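Local coordinates for protein TarM (Staphylococcus aureus subsp. aureus 21178, PDB 4X7R) that belongs to the group 1 glycosyltransferase family and has a GT-B fold, with uridine-5'-diphosphate bound in the cleft between its domains, at residues F23-E28 with V247-H252; Y268-A273 with E297-I302; V279-E284 with L288-Q293. The protein carries 1 engineered substitution. All coordinates share one frame; numbering follows the deposited sequence.

Contact 1. Residues F23-E28 with V247-H252; sequences FNRSKE and VIHVNH. With 3YW ((2S)-2,3-dihydroxypropyl 2-acetamido-2-deoxy-alpha-D-glucopyranoside), chain F.
R25 on helix 17-31 and H249 in the loop after strand 243-247 meet edge to edge beside a bound 3YW, which H249 touches, in the first Rossmann-like domain of a GT-B fold. The meeting is a single approach: R25 NH2 lies 3.8 Å from H249 CE1, and neither group stacks on the other. H249 CE1 sits at the edge of the guanidinium, in its plane, and R25 NH2 is near the plane of the imidazole, the two planes differing by 28°. V247 packs against both flat groups. Its CG2 lies over one face of the guanidinium, 4.1 Å from R25 NH2, while its CG1 covers one face of the imidazole near the rim.

No hydrogen bond joins the two segments directly. D226 OD1 is shared by both polar ends, in a salt bridge with R25 NH2 and a hydrogen bond with H249 NE2, which probably brings them together. The CA atoms of R25 and V247 are 11.9 Å apart, and the arginine chain spans the gap: it runs out extended, with CG opposite the backbone N (chi1 -161°), and then bends at chi3. W487 of helix 480-492 packs on both R25 and V247.

On its other nitrogen H249 faces the ligand. With NE2 bonded to D226 and ND1 to 3YW, the two bonds would fix the ring's rotation. V250 adds a flank to the same pocket, its CG1 3.3 Å from 3YW O7, and E403 and the backbone N atoms of G404, Q405 and G406 bind the ligand as well. H249 ND1 and 3YW O6, which lies at the ring edge, are hydrogen-bonded at 2.7 Å with a nearly straight angle of 167°.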
loop_
_atom_site.group_PDB
_atom_site.type_symbol
_atom_site.label_atom_id
_atom_site.label_comp_id
_atom_site.label_asym_id
_atom_site.label_seq_id
_atom_site.Cartn_x
_atom_site.Cartn_y
_atom_site.Cartn_z
ATOM N N PHE A 23 6.459 1.214 -8.024
ATOM C CA PHE A 23 6.866 2.514 -8.581
ATOM C C PHE A 23 8.296 2.473 -9.148
ATOM O O PHE A 23 8.567 3.047 -10.218
ATOM C CB PHE A 23 6.779 3.613 -7.500
ATOM C CG PHE A 23 5.402 4.010 -7.009
ATOM C CD1 PHE A 23 4.308 4.014 -7.872
ATOM C CD2 PHE A 23 5.206 4.424 -5.691
ATOM C CE1 PHE A 23 3.039 4.392 -7.419
ATOM C CE2 PHE A 23 3.939 4.807 -5.243
ATOM C CZ PHE A 23 2.865 4.792 -6.113
ATOM N N ASN A 24 9.222 1.826 -8.406
ATOM C CA ASN A 24 10.603 1.716 -8.839
ATOM C C ASN A 24 10.712 0.726 -9.995
ATOM O O ASN A 24 11.463 0.990 -10.929
ATOM C CB ASN A 24 11.547 1.336 -7.681
ATOM C CG ASN A 24 12.991 1.552 -8.057
ATOM O OD1 ASN A 24 13.341 2.582 -8.621
ATOM N ND2 ASN A 24 13.860 0.594 -7.763
ATOM N N ARG A 25 9.932 -0.375 -9.959
ATOM C CA ARG A 25 9.898 -1.360 -11.049
ATOM C C ARG A 25 9.391 -0.705 -12.324
ATOM O O ARG A 25 9.891 -0.997 -13.401
ATOM C CB ARG A 25 8.992 -2.555 -10.691
ATOM C CG ARG A 25 9.288 -3.787 -11.569
ATOM C CD ARG A 25 8.271 -4.898 -11.469
ATOM N NE ARG A 25 8.073 -5.336 -10.084
ATOM C CZ ARG A 25 6.885 -5.597 -9.555
ATOM N NH1 ARG A 25 5.785 -5.450 -10.277
ATOM N NH2 ARG A 25 6.786 -5.982 -8.291
ATOM N N SER A 26 8.370 0.172 -12.205
ATOM C CA SER A 26 7.815 0.868 -13.373
ATOM C C SER A 26 8.885 1.746 -13.988
ATOM O O SER A 26 9.089 1.715 -15.210
ATOM C CB SER A 26 6.606 1.706 -12.975
ATOM O OG SER A 26 6.177 2.390 -14.131
ATOM N N LYS A 27 9.608 2.502 -13.148
ATOM C CA LYS A 27 10.706 3.367 -13.621
ATOM C C LYS A 27 11.760 2.541 -14.387
ATOM O O LYS A 27 12.179 2.941 -15.465
ATOM C CB LYS A 27 11.364 4.119 -12.450
ATOM C CG LYS A 27 12.525 5.006 -12.917
ATOM C CD LYS A 27 13.529 5.295 -11.852
ATOM C CE LYS A 27 14.821 4.556 -12.082
ATOM N NZ LYS A 27 15.357 3.998 -10.804
ATOM N N GLU A 28 12.136 1.369 -13.852
ATOM C CA GLU A 28 13.142 0.500 -14.493
ATOM C C GLU A 28 12.675 -0.080 -15.827
ATOM O O GLU A 28 13.452 -0.071 -16.771
ATOM C CB GLU A 28 13.658 -0.576 -13.525
ATOM C CG GLU A 28 14.470 0.000 -12.370
ATOM C CD GLU A 28 15.710 0.817 -12.712
ATOM O OE1 GLU A 28 16.191 0.750 -13.868
ATOM O OE2 GLU A 28 16.211 1.522 -11.807
ATOM N N VAL A 247 3.634 -11.744 -8.050
ATOM C CA VAL A 247 4.810 -11.422 -7.231
ATOM C C VAL A 247 4.385 -11.557 -5.765
ATOM O O VAL A 247 3.461 -10.863 -5.340
ATOM C CB VAL A 247 5.469 -10.029 -7.506
ATOM C CG1 VAL A 247 6.579 -9.730 -6.487
ATOM C CG2 VAL A 247 6.014 -9.918 -8.935
ATOM N N ILE A 248 5.043 -12.450 -5.013
ATOM C CA ILE A 248 4.802 -12.629 -3.575
ATOM C C ILE A 248 5.778 -11.684 -2.833
ATOM O O ILE A 248 6.990 -11.740 -3.026
ATOM C CB ILE A 248 4.831 -14.116 -3.167
ATOM C CG1 ILE A 248 3.494 -14.773 -3.678
ATOM C CG2 ILE A 248 4.977 -14.259 -1.639
ATOM C CD1 ILE A 248 3.359 -16.184 -3.608
ATOM N N HIS A 249 5.226 -10.725 -2.107
ATOM C CA HIS A 249 6.027 -9.688 -1.453
ATOM C C HIS A 249 6.347 -10.010 0.014
ATOM O O HIS A 249 7.153 -9.315 0.634
ATOM C CB HIS A 249 5.299 -8.334 -1.541
ATOM C CG HIS A 249 5.300 -7.749 -2.909
ATOM N ND1 HIS A 249 6.315 -6.911 -3.326
ATOM C CD2 HIS A 249 4.417 -7.909 -3.920
ATOM C CE1 HIS A 249 6.013 -6.572 -4.570
ATOM N NE2 HIS A 249 4.882 -7.156 -4.969
ATOM N N VAL A 250 5.746 -11.046 0.552
ATOM C CA VAL A 250 5.846 -11.346 1.994
ATOM C C VAL A 250 6.292 -12.783 2.280
ATOM O O VAL A 250 6.248 -13.645 1.406
ATOM C CB VAL A 250 4.464 -11.070 2.687
ATOM C CG1 VAL A 250 3.990 -9.618 2.491
ATOM C CG2 VAL A 250 3.385 -12.026 2.163
ATOM N N ASN A 251 6.602 -13.051 3.536
ATOM C CA ASN A 251 6.825 -14.403 3.994
ATOM C C ASN A 251 5.418 -15.065 3.881
ATOM O O ASN A 251 4.425 -14.514 4.381
ATOM C CB ASN A 251 7.349 -14.399 5.446
ATOM C CG ASN A 251 7.706 -15.767 5.973
ATOM O OD1 ASN A 251 7.063 -16.764 5.637
ATOM N ND2 ASN A 251 8.727 -15.855 6.827
ATOM N N HIS A 252 5.333 -16.190 3.136
ATOM C CA HIS A 252 4.084 -16.890 2.845
ATOM C C HIS A 252 3.490 -17.630 4.064
ATOM O O HIS A 252 2.360 -18.113 3.998
ATOM C CB HIS A 252 4.270 -17.826 1.655
ATOM C CG HIS A 252 5.290 -18.895 1.922
ATOM N ND1 HIS A 252 6.627 -18.577 2.166
ATOM C CD2 HIS A 252 5.137 -20.237 1.994
ATOM C CE1 HIS A 252 7.227 -19.734 2.399
ATOM N NE2 HIS A 252 6.369 -20.762 2.302
HETATM O O3A 3YW F . 1.104 -7.170 2.329
HETATM C C4A 3YW F . 4.151 -5.341 1.142
HETATM C C5A 3YW F . 3.154 -5.939 2.103
HETATM O O5 3YW F . 6.935 -5.912 -0.034
HETATM C C6A 3YW F . 2.061 -6.699 1.393
HETATM C C5 3YW F . 8.213 -5.263 0.004
HETATM C C6 3YW F . 8.570 -4.935 -1.426
HETATM C C4 3YW F . 9.204 -6.180 0.716
HETATM O O6 3YW F . 8.625 -6.098 -2.240
HETATM C C3 3YW F . 8.773 -6.310 2.173
HETATM O O4 3YW F . 10.512 -5.620 0.669
HETATM O O3 3YW F . 9.640 -7.179 2.903
HETATM O O7 3YW F . 6.693 -8.672 4.227
HETATM C C7 3YW F . 6.602 -7.485 4.524
HETATM C C8 3YW F . 6.243 -7.038 5.909
HETATM N N2 3YW F . 6.824 -6.515 3.636
HETATM C C2 3YW F . 7.318 -6.763 2.291
HETATM C C1 3YW F . 6.354 -6.189 1.237
HETATM O O1 3YW F . 5.466 -5.204 1.685
HETATM O O2 3YW F . 2.583 -4.891 2.888
#

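Contact 2. Residues Y268-A273 with E297-I302; sequences YIIENA and ENIFTI
A273, just past the end of helix 264-271, meets N298, just before edge strand 299-301, and I299, its first residue; these three residues bury most of the surface in the contact. A273 is gripped at two places. Its methyl group, CB, touches I299 CD1 at 3.6 Å, and its carbonyl O accepts a hydrogen bond from N298 ND2 at 3.0 Å. That bond is moderately bent, with an angle of 148° at the hydrogen, and the donor is tilted 33° from the carbonyl plane. The CB atoms of N298 and A273 are also 4.0 Å apart across the contact.

I299 has its CB pointing neither toward nor away from segment 268-273, yet its end closes the gap: with CG1 beside the backbone N (chi1 -46°) and a second bend at chi2, CD1 swings over to the alanine. The same CD1 comes within 4.5 Å of I270 CG2, the edge of a hydrophobic patch that I290 and V279 extend.

N298 is the centre of an inverse gamma turn, which probably helps turn its amide toward A273. N274 OD1 receives the backbone N of both E297 and N298, which ties the turn to the residue following A273. In this Rossmann-like domain the contact thus joins the exit of one helix to the entry of the last strand of the parallel sheet. Its chemistry is mixed: apolar methyl contacts are joined by one directional amide bond that gives A273 O a partner just past the helix.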
loop_
_atom_site.group_PDB
_atom_site.type_symbol
_atom_site.label_atom_id
_atom_site.label_comp_id
_atom_site.label_asym_id
_atom_site.label_seq_id
_atom_site.Cartn_x
_atom_site.Cartn_y
_atom_site.Cartn_z
ATOM N N TYR A 268 -2.911 -19.598 -2.338
ATOM C CA TYR A 268 -3.645 -19.716 -3.595
ATOM C C TYR A 268 -2.765 -19.355 -4.811
ATOM O O TYR A 268 -2.829 -20.023 -5.838
ATOM C CB TYR A 268 -4.933 -18.875 -3.535
ATOM C CG TYR A 268 -5.830 -19.074 -4.733
ATOM C CD1 TYR A 268 -6.561 -20.249 -4.896
ATOM C CD2 TYR A 268 -5.956 -18.084 -5.703
ATOM C CE1 TYR A 268 -7.386 -20.436 -6.003
ATOM C CE2 TYR A 268 -6.788 -18.255 -6.805
ATOM C CZ TYR A 268 -7.500 -19.432 -6.953
ATOM O OH TYR A 268 -8.302 -19.594 -8.056
ATOM N N ILE A 269 -1.935 -18.321 -4.691
ATOM C CA ILE A 269 -1.007 -17.921 -5.744
ATOM C C ILE A 269 -0.001 -19.066 -6.004
ATOM O O ILE A 269 0.101 -19.549 -7.138
ATOM C CB ILE A 269 -0.313 -16.569 -5.409
ATOM C CG1 ILE A 269 -1.369 -15.428 -5.239
ATOM C CG2 ILE A 269 0.733 -16.185 -6.485
ATOM C CD1 ILE A 269 -0.825 -14.165 -4.634
ATOM N N ILE A 270 0.701 -19.512 -4.951
ATOM C CA ILE A 270 1.699 -20.586 -5.002
ATOM C C ILE A 270 1.139 -21.876 -5.595
ATOM O O ILE A 270 1.752 -22.444 -6.501
ATOM C CB ILE A 270 2.325 -20.844 -3.608
ATOM C CG1 ILE A 270 3.099 -19.616 -3.100
ATOM C CG2 ILE A 270 3.199 -22.107 -3.627
ATOM C CD1 ILE A 270 3.452 -19.707 -1.524
ATOM N N GLU A 271 -0.016 -22.331 -5.094
ATOM C CA GLU A 271 -0.660 -23.551 -5.580
ATOM C C GLU A 271 -1.047 -23.520 -7.049
ATOM O O GLU A 271 -1.080 -24.571 -7.694
ATOM C CB GLU A 271 -1.837 -23.928 -4.689
ATOM C CG GLU A 271 -1.356 -24.542 -3.384
ATOM C CD GLU A 271 -2.416 -24.844 -2.343
ATOM O OE1 GLU A 271 -3.498 -24.213 -2.379
ATOM O OE2 GLU A 271 -2.144 -25.694 -1.462
ATOM N N ASN A 272 -1.264 -22.316 -7.589
ATOM C CA ASN A 272 -1.621 -22.088 -8.991
ATOM C C ASN A 272 -0.461 -21.639 -9.902
ATOM O O ASN A 272 -0.705 -21.294 -11.061
ATOM C CB ASN A 272 -2.807 -21.116 -9.057
ATOM C CG ASN A 272 -4.064 -21.824 -8.651
ATOM O OD1 ASN A 272 -4.466 -22.805 -9.268
ATOM N ND2 ASN A 272 -4.601 -21.468 -7.511
ATOM N N ALA A 273 0.799 -21.677 -9.390
ATOM C CA ALA A 273 2.005 -21.232 -10.118
ATOM C C ALA A 273 2.191 -21.919 -11.456
ATOM O O ALA A 273 2.552 -21.267 -12.440
ATOM C CB ALA A 273 3.247 -21.418 -9.255
ATOM N N GLU A 297 6.393 -25.999 -9.699
ATOM C CA GLU A 297 7.746 -25.784 -10.220
ATOM C C GLU A 297 8.041 -24.322 -10.590
ATOM O O GLU A 297 9.170 -23.859 -10.370
ATOM C CB GLU A 297 8.004 -26.702 -11.423
ATOM C CG GLU A 297 8.340 -28.136 -11.031
ATOM C CD GLU A 297 8.274 -29.174 -12.136
ATOM O OE1 GLU A 297 7.725 -28.865 -13.220
ATOM O OE2 GLU A 297 8.732 -30.317 -11.901
ATOM N N ASN A 298 7.016 -23.602 -11.133
ATOM C CA ASN A 298 7.055 -22.215 -11.625
ATOM C C ASN A 298 7.305 -21.119 -10.580
ATOM O O ASN A 298 6.610 -20.100 -10.603
ATOM C CB ASN A 298 5.749 -21.903 -12.381
ATOM C CG ASN A 298 5.780 -22.121 -13.863
ATOM O OD1 ASN A 298 6.715 -22.686 -14.424
ATOM N ND2 ASN A 298 4.727 -21.686 -14.531
ATOM N N ILE A 299 8.302 -21.296 -9.715
ATOM C CA ILE A 299 8.702 -20.349 -8.680
ATOM C C ILE A 299 10.057 -19.781 -9.083
ATOM O O ILE A 299 10.999 -20.534 -9.316
ATOM C CB ILE A 299 8.745 -21.022 -7.265
ATOM C CG1 ILE A 299 7.490 -21.899 -6.981
ATOM C CG2 ILE A 299 9.015 -19.992 -6.161
ATOM C CD1 ILE A 299 6.031 -21.161 -6.958
ATOM N N PHE A 300 10.149 -18.470 -9.175
ATOM C CA PHE A 300 11.373 -17.822 -9.610
ATOM C C PHE A 300 11.787 -16.769 -8.615
ATOM O O PHE A 300 10.930 -16.109 -8.040
ATOM C CB PHE A 300 11.161 -17.191 -11.017
ATOM C CG PHE A 300 10.683 -18.182 -12.058
ATOM C CD1 PHE A 300 11.566 -19.098 -12.629
ATOM C CD2 PHE A 300 9.344 -18.221 -12.447
ATOM C CE1 PHE A 300 11.123 -20.009 -13.596
ATOM C CE2 PHE A 300 8.902 -19.127 -13.415
ATOM C CZ PHE A 300 9.788 -20.023 -13.974
ATOM N N THR A 301 13.093 -16.661 -8.351
ATOM C CA THR A 301 13.595 -15.645 -7.448
ATOM C C THR A 301 13.988 -14.437 -8.265
ATOM O O THR A 301 14.789 -14.554 -9.196
ATOM C CB THR A 301 14.794 -16.144 -6.632
ATOM O OG1 THR A 301 14.362 -17.173 -5.743
ATOM C CG2 THR A 301 15.467 -15.013 -5.837
ATOM N N ILE A 302 13.392 -13.286 -7.959
ATOM C CA ILE A 302 13.799 -12.026 -8.580
ATOM C C ILE A 302 13.735 -10.990 -7.465
ATOM O O ILE A 302 12.657 -10.710 -6.978
ATOM C CB ILE A 302 12.984 -11.580 -9.855
ATOM C CG1 ILE A 302 12.864 -12.678 -10.914
ATOM C CG2 ILE A 302 13.591 -10.295 -10.468
ATOM C CD1 ILE A 302 12.044 -12.274 -12.163
#

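Contact 3. Residues V279-E284 with L288-Q293; sequences VIVLTE and LDILNQ
The CB atoms of V281 and I290 are each directed toward the other segment, and the two side chains slide past each other in opposite directions. The touch is between methyl groups, V281 CG1 and I290 CD1 at 3.6 Å. Both reach it by a similar first torsion: V281 CG1 and I290 CG1 each lie beside their own backbone N, opposite the carbonyl carbon, and the extended chi2 of I290 (172°) carries CD1 outward across the gap. This bridges backbones whose CA atoms, in V281 and I290, are still 9.4 Å apart. V281 also touches R287, and I290 packs on I299 and I270.

Strand 278-281, helix 284-293 and strand 299-301 form a beta-alpha-beta crossover of the Rossmann-like domain, and this packing holds its helix against its sheet. T283 is the N-cap of the helix; its OG1 makes a weak hydrogen bond to the backbone N of Q286.

The segments also share an i to i+4 backbone bond early in the helix. L288 N donates to E284 O at 3.1 Å with an angle of 163°. The leucine side chain folds back alongside that carbonyl, CG lying 3.4 Å from E284 O. On the helix flank beyond, D289 OD2 forms a salt bridge with K425 NZ and a hydrogen bond with Y426 OH, both residues of the loop following strand 419-422.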
loop_
_atom_site.group_PDB
_atom_site.type_symbol
_atom_site.label_atom_id
_atom_site.label_comp_id
_atom_site.label_asym_id
_atom_site.label_seq_id
_atom_site.Cartn_x
_atom_site.Cartn_y
_atom_site.Cartn_z
ATOM N N VAL A 279 5.464 -17.492 -10.621
ATOM C CA VAL A 279 5.260 -16.865 -9.323
ATOM C C VAL A 279 6.649 -16.438 -8.854
ATOM O O VAL A 279 7.580 -17.253 -8.786
ATOM C CB VAL A 279 4.489 -17.780 -8.350
ATOM C CG1 VAL A 279 4.558 -17.257 -6.908
ATOM C CG2 VAL A 279 3.029 -17.922 -8.810
ATOM N N ILE A 280 6.798 -15.136 -8.617
ATOM C CA ILE A 280 8.065 -14.525 -8.226
ATOM C C ILE A 280 8.135 -14.316 -6.729
ATOM O O ILE A 280 7.184 -13.828 -6.123
ATOM C CB ILE A 280 8.357 -13.207 -9.033
ATOM C CG1 ILE A 280 8.810 -13.497 -10.488
ATOM C CG2 ILE A 280 9.440 -12.325 -8.341
ATOM C CD1 ILE A 280 7.792 -13.958 -11.462
ATOM N N VAL A 281 9.278 -14.700 -6.133
ATOM C CA VAL A 281 9.587 -14.459 -4.732
ATOM C C VAL A 281 10.847 -13.620 -4.723
ATOM O O VAL A 281 11.583 -13.626 -5.701
ATOM C CB VAL A 281 9.630 -15.698 -3.815
ATOM C CG1 VAL A 281 8.249 -16.342 -3.727
ATOM C CG2 VAL A 281 10.698 -16.703 -4.254
ATOM N N LEU A 282 11.105 -12.908 -3.629
ATOM C CA LEU A 282 12.207 -11.969 -3.600
ATOM C C LEU A 282 13.562 -12.535 -3.226
ATOM O O LEU A 282 14.573 -11.887 -3.517
ATOM C CB LEU A 282 11.853 -10.752 -2.734
ATOM C CG LEU A 282 10.551 -9.993 -3.121
ATOM C CD1 LEU A 282 10.076 -9.134 -1.951
ATOM C CD2 LEU A 282 10.758 -9.157 -4.385
ATOM N N THR A 283 13.596 -13.695 -2.535
ATOM C CA THR A 283 14.882 -14.282 -2.112
ATOM C C THR A 283 14.960 -15.733 -2.537
ATOM O O THR A 283 13.924 -16.347 -2.806
ATOM C CB THR A 283 15.103 -14.132 -0.567
ATOM O OG1 THR A 283 14.185 -14.955 0.102
ATOM C CG2 THR A 283 14.948 -12.685 -0.057
ATOM N N GLU A 284 16.194 -16.273 -2.642
ATOM C CA GLU A 284 16.415 -17.685 -3.001
ATOM C C GLU A 284 15.874 -18.608 -1.914
ATOM O O GLU A 284 15.321 -19.665 -2.230
ATOM C CB GLU A 284 17.919 -17.997 -3.251
ATOM C CG GLU A 284 18.545 -17.198 -4.405
ATOM C CD GLU A 284 18.047 -17.471 -5.819
ATOM O OE1 GLU A 284 17.333 -18.482 -6.023
ATOM O OE2 GLU A 284 18.353 -16.654 -6.721
ATOM N N LEU A 288 13.202 -21.923 -2.309
ATOM C CA LEU A 288 13.503 -23.287 -1.867
ATOM C C LEU A 288 12.482 -23.787 -0.851
ATOM O O LEU A 288 12.032 -24.938 -0.948
ATOM C CB LEU A 288 14.943 -23.379 -1.299
ATOM C CG LEU A 288 16.064 -23.023 -2.304
ATOM C CD1 LEU A 288 17.393 -22.858 -1.605
ATOM C CD2 LEU A 288 16.179 -24.069 -3.387
ATOM N N ASP A 289 12.085 -22.926 0.108
ATOM C CA ASP A 289 11.072 -23.292 1.113
ATOM C C ASP A 289 9.754 -23.622 0.434
ATOM O O ASP A 289 9.143 -24.628 0.747
ATOM C CB ASP A 289 10.863 -22.162 2.145
ATOM C CG ASP A 289 12.025 -21.993 3.095
ATOM O OD1 ASP A 289 12.854 -22.919 3.183
ATOM O OD2 ASP A 289 12.071 -20.969 3.792
ATOM N N ILE A 290 9.375 -22.830 -0.563
ATOM C CA ILE A 290 8.123 -23.059 -1.295
ATOM C C ILE A 290 8.166 -24.384 -2.065
ATOM O O ILE A 290 7.210 -25.153 -2.016
ATOM C CB ILE A 290 7.781 -21.835 -2.193
ATOM C CG1 ILE A 290 7.290 -20.649 -1.322
ATOM C CG2 ILE A 290 6.749 -22.210 -3.285
ATOM C CD1 ILE A 290 7.106 -19.332 -2.059
ATOM N N LEU A 291 9.260 -24.620 -2.785
ATOM C CA LEU A 291 9.460 -25.825 -3.591
ATOM C C LEU A 291 9.446 -27.093 -2.731
ATOM O O LEU A 291 8.926 -28.110 -3.175
ATOM C CB LEU A 291 10.759 -25.733 -4.434
ATOM C CG LEU A 291 10.773 -24.705 -5.578
ATOM C CD1 LEU A 291 12.151 -24.666 -6.227
ATOM C CD2 LEU A 291 9.709 -24.995 -6.614
ATOM N N ASN A 292 9.986 -27.019 -1.505
ATOM C CA ASN A 292 10.014 -28.151 -0.581
ATOM C C ASN A 292 8.658 -28.475 -0.014
ATOM O O ASN A 292 8.335 -29.658 0.078
ATOM C CB ASN A 292 11.062 -27.971 0.519
ATOM C CG ASN A 292 12.473 -27.896 0.001
ATOM O OD1 ASN A 292 12.806 -28.477 -1.033
ATOM N ND2 ASN A 292 13.345 -27.149 0.691
ATOM N N GLN A 293 7.850 -27.426 0.297
ATOM C CA GLN A 293 6.506 -27.456 0.883
ATOM C C GLN A 293 5.351 -27.694 -0.103
ATOM O O GLN A 293 4.312 -28.193 0.333
ATOM C CB GLN A 293 6.225 -26.106 1.577
ATOM C CG GLN A 293 6.831 -25.913 2.971
ATOM C CD GLN A 293 7.078 -24.454 3.374
ATOM O OE1 GLN A 293 7.043 -23.490 2.551
ATOM N NE2 GLN A 293 7.389 -24.274 4.666
#

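Contacts 2 and 3 are close neighbours, with centres 7 Å apart, and share the sheet edge: N298 O to V279 N is 2.8 Å and F300 N to V279 O 2.9 Å, consistent with parallel strand pairing. Contact 1 lies about 15 Å from each, centre to centre, and joins them through I248, whose N is 2.8 Å from I280 O and whose CD1 is 3.5 Å from I270 CG1. H252 NE2 and Q293 OE1, also 2.8 Å apart, add a second tie to contact 3. Contact 1 borders 3YW directly; the V281 side chain of contact 3 stands about 10 Å from that ligand, although L282 in the same segment touches it, and the I270 side chain of contact 2 about 13 Å.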